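Local coordinates for protein cyclin-dependent kinase inhibitor 3 (Homo sapiens, PDB 1FPZ) that dephosphorylates phosphotyrosine, phosphoserine and phosphothreonine in proteins, including CDK2 in a cyclin-dependent manner, and may take part in cell cycle regulation, at residues Glu65-Cys70 with Lys135-Ser140; Asp74-Cys79 with Thr127-Asn132. The protein carries 1 engineered substitution. All coordinates share one frame; numbering follows the deposited sequence.

Contacts 1 and 2 lie on opposite faces of the central sheet, at its neighbouring parallel strands 136-139 and 74-77. Contact 1 sets helix 60-70 against the first of these and is only partly buried: a leucine pair lies inside, a lysine-to-carbonyl bond nearer the surface. Contact 2 is buried throughout, with no hydrogen bond between its segments; a cysteine sulfur from helix 116-131 meets a carboxylate and a phenyl edge. Backbone hydrogen bonding joins the two, L137 O to F76 N at 2.9 Å and, probably, H139 N to F76 O at 2.9 Å, while T136 turns from strand 136-139 toward C129 of contact 2.

Contact 1 (Glu65-Cys70 with Lys135-Ser140); sequences EELKSC and KTLIHS. Engineered in segment 135-140: S140 (natural residue Cys).
L67 and C70 of helix 60-70 face L137 and K135 of the segment 135-140, with CA atoms 9.1 Å apart for L67 and L137 and 9.2 Å for C70 and K135, so the pairing runs in opposite chain directions. This is helix-on-sheet packing in the protein-tyrosine phosphatase fold: strand 136-139 lies in the middle of the mixed sheet and leads into the phosphate-binding loop, whose HCX5R signature begins at H139 and ends at R146. S140 is an engineered replacement of the catalytic cysteine. Inside, the leucines meet by their methyl branches, L67 CD2 lying 3.8 Å from L137 CD2, and the two side chains cross at about a right angle. The same L137 methyl also touches L67 CD1, and L137 packs against I75 and C46 on its flanking strands. At the outer end the bond is polar. With CG anti to the backbone N (chi1 176°) and the rest of the chain extended, K135 carries its ammonium across to the backbone of C70, where NZ donates to C70 O at 2.7 Å. The donor stands above the carbonyl plane, 40° out of it and off the lone pairs, and K135 CE follows the same oxygen at 3.3 Å. A leucine in place of K135 would probably leave the C70 carbonyl without this ammonium partner, loosening the tie between helix and strand at this end. Farther along, both ring nitrogens of H139 are engaged: NE2 in a weak hydrogen bond with Y96 OH, ND1 in a short one of 2.5 Å to S140 O, meeting a lone pair in the carbonyl plane but bent to 136° at the hydrogen.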
# COMPACT_ATOMS: atom_id res chain seq x y z
N GLU A 65 0.77 18.31 0.18
CA GLU A 65 0.29 19.24 -0.84
C GLU A 65 0.61 18.74 -2.25
O GLU A 65 -0.20 18.86 -3.17
CB GLU A 65 0.93 20.61 -0.62
CG GLU A 65 0.30 21.71 -1.42
CD GLU A 65 -1.03 22.14 -0.83
OE1 GLU A 65 -1.99 21.36 -0.91
OE2 GLU A 65 -1.09 23.26 -0.28
N GLU A 66 1.81 18.20 -2.42
CA GLU A 66 2.24 17.67 -3.70
C GLU A 66 1.30 16.55 -4.15
O GLU A 66 0.83 16.52 -5.30
CB GLU A 66 3.66 17.11 -3.58
CG GLU A 66 4.00 16.08 -4.63
CD GLU A 66 4.63 16.67 -5.87
OE1 GLU A 66 4.09 17.66 -6.42
OE2 GLU A 66 5.66 16.13 -6.31
N LEU A 67 1.03 15.61 -3.24
CA LEU A 67 0.15 14.49 -3.52
C LEU A 67 -1.24 14.99 -3.84
O LEU A 67 -1.91 14.47 -4.73
CB LEU A 67 0.08 13.55 -2.31
CG LEU A 67 1.38 12.87 -1.88
CD1 LEU A 67 1.17 12.27 -0.49
CD2 LEU A 67 1.77 11.79 -2.89
N LYS A 68 -1.68 15.98 -3.08
CA LYS A 68 -2.99 16.58 -3.27
C LYS A 68 -3.05 17.22 -4.66
O LYS A 68 -4.07 17.11 -5.36
CB LYS A 68 -3.22 17.64 -2.19
CG LYS A 68 -4.41 18.53 -2.43
CD LYS A 68 -5.70 17.78 -2.37
CE LYS A 68 -6.85 18.74 -2.48
NZ LYS A 68 -8.15 18.08 -2.24
N SER A 69 -1.96 17.88 -5.03
CA SER A 69 -1.82 18.56 -6.31
C SER A 69 -1.74 17.58 -7.47
O SER A 69 -1.95 17.94 -8.63
CB SER A 69 -0.56 19.43 -6.30
OG SER A 69 -0.23 19.88 -7.61
N CYS A 70 -1.42 16.33 -7.15
CA CYS A 70 -1.29 15.27 -8.14
C CYS A 70 -2.63 14.64 -8.45
O CYS A 70 -2.77 13.94 -9.45
CB CYS A 70 -0.37 14.16 -7.65
SG CYS A 70 1.40 14.44 -7.82
N LYS A 135 -8.37 8.07 -7.70
CA LYS A 135 -6.93 8.04 -7.78
C LYS A 135 -6.45 7.55 -6.41
O LYS A 135 -6.53 8.28 -5.42
CB LYS A 135 -6.38 9.43 -8.05
CG LYS A 135 -4.86 9.51 -8.05
CD LYS A 135 -4.39 10.66 -8.90
CE LYS A 135 -2.87 10.68 -9.01
NZ LYS A 135 -2.43 11.40 -10.25
N THR A 136 -5.94 6.33 -6.36
CA THR A 136 -5.50 5.75 -5.10
C THR A 136 -4.00 5.48 -4.94
O THR A 136 -3.34 4.94 -5.82
CB THR A 136 -6.26 4.47 -4.87
OG1 THR A 136 -7.65 4.75 -4.90
CG2 THR A 136 -5.89 3.83 -3.54
N LEU A 137 -3.47 5.82 -3.76
CA LEU A 137 -2.07 5.64 -3.42
C LEU A 137 -1.89 4.86 -2.10
O LEU A 137 -2.64 5.10 -1.13
CB LEU A 137 -1.44 7.01 -3.28
CG LEU A 137 -0.34 7.16 -2.25
CD1 LEU A 137 0.94 6.58 -2.81
CD2 LEU A 137 -0.19 8.66 -1.90
N ILE A 138 -0.91 3.94 -2.03
CA ILE A 138 -0.68 3.19 -0.79
C ILE A 138 0.78 3.27 -0.38
O ILE A 138 1.67 3.32 -1.21
CB ILE A 138 -1.12 1.70 -0.92
CG1 ILE A 138 -0.02 0.84 -1.59
CG2 ILE A 138 -2.37 1.62 -1.79
CD1 ILE A 138 -0.46 -0.56 -1.89
N HIS A 139 1.04 3.29 0.92
CA HIS A 139 2.42 3.35 1.37
C HIS A 139 2.64 2.78 2.75
O HIS A 139 1.76 2.73 3.59
CB HIS A 139 2.91 4.80 1.36
CG HIS A 139 2.68 5.54 2.65
ND1 HIS A 139 3.24 5.13 3.85
CD2 HIS A 139 2.01 6.68 2.92
CE1 HIS A 139 2.92 6.00 4.80
NE2 HIS A 139 2.17 6.94 4.26
N SER A 140 3.88 2.36 2.96
CA SER A 140 4.36 1.79 4.20
C SER A 140 5.48 2.74 4.65
O SER A 140 5.35 3.96 4.59
CB SER A 140 4.95 0.42 3.92
OG SER A 140 4.06 -0.58 4.34

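Contact 2 (Asp74-Cys79 with Thr127-Asn132); sequences DIFVFC and TTCLKN
C129 SG touches both D74 and F76, whose side chains extend from the same face of strand 74-77. Against D74 the sulfur lies over the flat face of the carboxylate: it is 3.3 Å from D74 CG and also 3.3 Å from D74 OD2, while D74 OD1 stands farther off at 3.9 Å. Against F76 it comes to the ring edge, near the ring plane, with SG 4.1 Å from F76 CE1 and 85° off the ring normal, an edge-on sulfur-aromatic contact. Both strand residues hold CG anti to their own carbonyl carbon (chi1 -69° in each), which carries carboxylate and ring toward the helix, while I75 between them turns its side chain away toward L137 on the other face of the sheet. The helix, 116-131, belongs to a beta-alpha-beta crossover from strand 102-105 to strand 136-139, parallel strands that flank 74-77, so C129 packs against the strand the crossover passes over. The next shell fixes the carboxylate. H104 NE2 is hydrogen-bonded to D74 OD2, and R134 NH1 forms a salt bridge with D74 OD1; together they hold the group flat beneath the sulfur and probably stabilise its negative charge in this buried place. H104 also stacks on the F76 ring, which E125 and L126 of the helix touch as well. On the neighbouring strand T136 also packs on the cysteine, its OG1 3.3 Å from C129 CB.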
# COMPACT_ATOMS: atom_id res chain seq x y z
N ASP A 74 -7.50 9.05 -2.43
CA ASP A 74 -7.51 8.16 -1.28
C ASP A 74 -6.10 7.62 -1.03
O ASP A 74 -5.44 7.22 -1.98
CB ASP A 74 -8.44 6.98 -1.55
CG ASP A 74 -9.90 7.39 -1.58
OD1 ASP A 74 -10.29 8.19 -2.46
OD2 ASP A 74 -10.66 6.89 -0.72
N ILE A 75 -5.66 7.60 0.23
CA ILE A 75 -4.33 7.08 0.61
C ILE A 75 -4.42 5.98 1.69
O ILE A 75 -5.09 6.18 2.69
CB ILE A 75 -3.42 8.19 1.18
CG1 ILE A 75 -3.19 9.27 0.14
CG2 ILE A 75 -2.06 7.61 1.58
CD1 ILE A 75 -2.47 10.45 0.69
N PHE A 76 -3.76 4.83 1.48
CA PHE A 76 -3.78 3.75 2.46
C PHE A 76 -2.42 3.71 3.16
O PHE A 76 -1.38 3.63 2.51
CB PHE A 76 -4.04 2.38 1.82
CG PHE A 76 -5.44 2.21 1.28
CD1 PHE A 76 -5.90 2.99 0.22
CD2 PHE A 76 -6.29 1.25 1.82
CE1 PHE A 76 -7.20 2.80 -0.30
CE2 PHE A 76 -7.58 1.06 1.31
CZ PHE A 76 -8.03 1.83 0.25
N VAL A 77 -2.45 3.74 4.48
CA VAL A 77 -1.24 3.77 5.28
C VAL A 77 -1.09 2.51 6.12
O VAL A 77 -1.98 2.20 6.91
CB VAL A 77 -1.25 4.97 6.22
CG1 VAL A 77 0.00 4.97 7.10
CG2 VAL A 77 -1.35 6.25 5.39
N PHE A 78 0.02 1.80 5.95
CA PHE A 78 0.22 0.59 6.73
C PHE A 78 1.28 0.75 7.82
O PHE A 78 1.66 -0.23 8.43
CB PHE A 78 0.57 -0.61 5.84
CG PHE A 78 -0.35 -0.78 4.66
CD1 PHE A 78 0.08 -0.42 3.37
CD2 PHE A 78 -1.59 -1.36 4.80
CE1 PHE A 78 -0.72 -0.65 2.24
CE2 PHE A 78 -2.41 -1.59 3.67
CZ PHE A 78 -1.95 -1.23 2.39
N CYS A 79 1.71 1.99 8.07
CA CYS A 79 2.70 2.28 9.12
C CYS A 79 2.00 2.33 10.47
O CYS A 79 0.90 2.86 10.56
CB CYS A 79 3.35 3.63 8.87
SG CYS A 79 4.68 3.59 7.65
N THR A 127 -10.90 -2.19 -3.71
CA THR A 127 -11.76 -2.47 -4.84
C THR A 127 -12.77 -1.37 -5.06
O THR A 127 -13.02 -0.96 -6.19
CB THR A 127 -12.46 -3.79 -4.66
OG1 THR A 127 -11.48 -4.81 -4.41
CG2 THR A 127 -13.23 -4.14 -5.91
N THR A 128 -13.33 -0.85 -3.97
CA THR A 128 -14.31 0.22 -4.07
C THR A 128 -13.70 1.48 -4.64
O THR A 128 -14.35 2.19 -5.41
CB THR A 128 -14.91 0.55 -2.71
OG1 THR A 128 -15.65 -0.58 -2.24
CG2 THR A 128 -15.81 1.76 -2.80
N CYS A 129 -12.46 1.79 -4.24
CA CYS A 129 -11.78 2.97 -4.73
C CYS A 129 -11.63 2.86 -6.24
O CYS A 129 -11.79 3.84 -6.95
CB CYS A 129 -10.37 3.11 -4.11
SG CYS A 129 -10.17 4.25 -2.69
N LEU A 130 -11.32 1.67 -6.73
CA LEU A 130 -11.13 1.47 -8.16
C LEU A 130 -12.47 1.51 -8.89
O LEU A 130 -12.62 2.23 -9.87
CB LEU A 130 -10.39 0.15 -8.42
CG LEU A 130 -9.08 -0.01 -7.61
CD1 LEU A 130 -8.55 -1.42 -7.72
CD2 LEU A 130 -8.05 0.98 -8.09
N LYS A 131 -13.46 0.77 -8.41
CA LYS A 131 -14.76 0.79 -9.06
C LYS A 131 -15.36 2.19 -9.05
O LYS A 131 -16.28 2.45 -9.81
CB LYS A 131 -15.70 -0.24 -8.41
CG LYS A 131 -15.20 -1.69 -8.60
CD LYS A 131 -15.18 -2.10 -10.08
CE LYS A 131 -14.15 -3.21 -10.39
NZ LYS A 131 -12.74 -2.71 -10.50
N ASN A 132 -14.84 3.09 -8.21
CA ASN A 132 -15.31 4.48 -8.16
C ASN A 132 -14.39 5.39 -8.97
O ASN A 132 -14.63 6.59 -9.09
CB ASN A 132 -15.34 5.00 -6.71
CG ASN A 132 -16.36 4.27 -5.84
OD1 ASN A 132 -17.31 3.66 -6.35
ND2 ASN A 132 -16.17 4.34 -4.53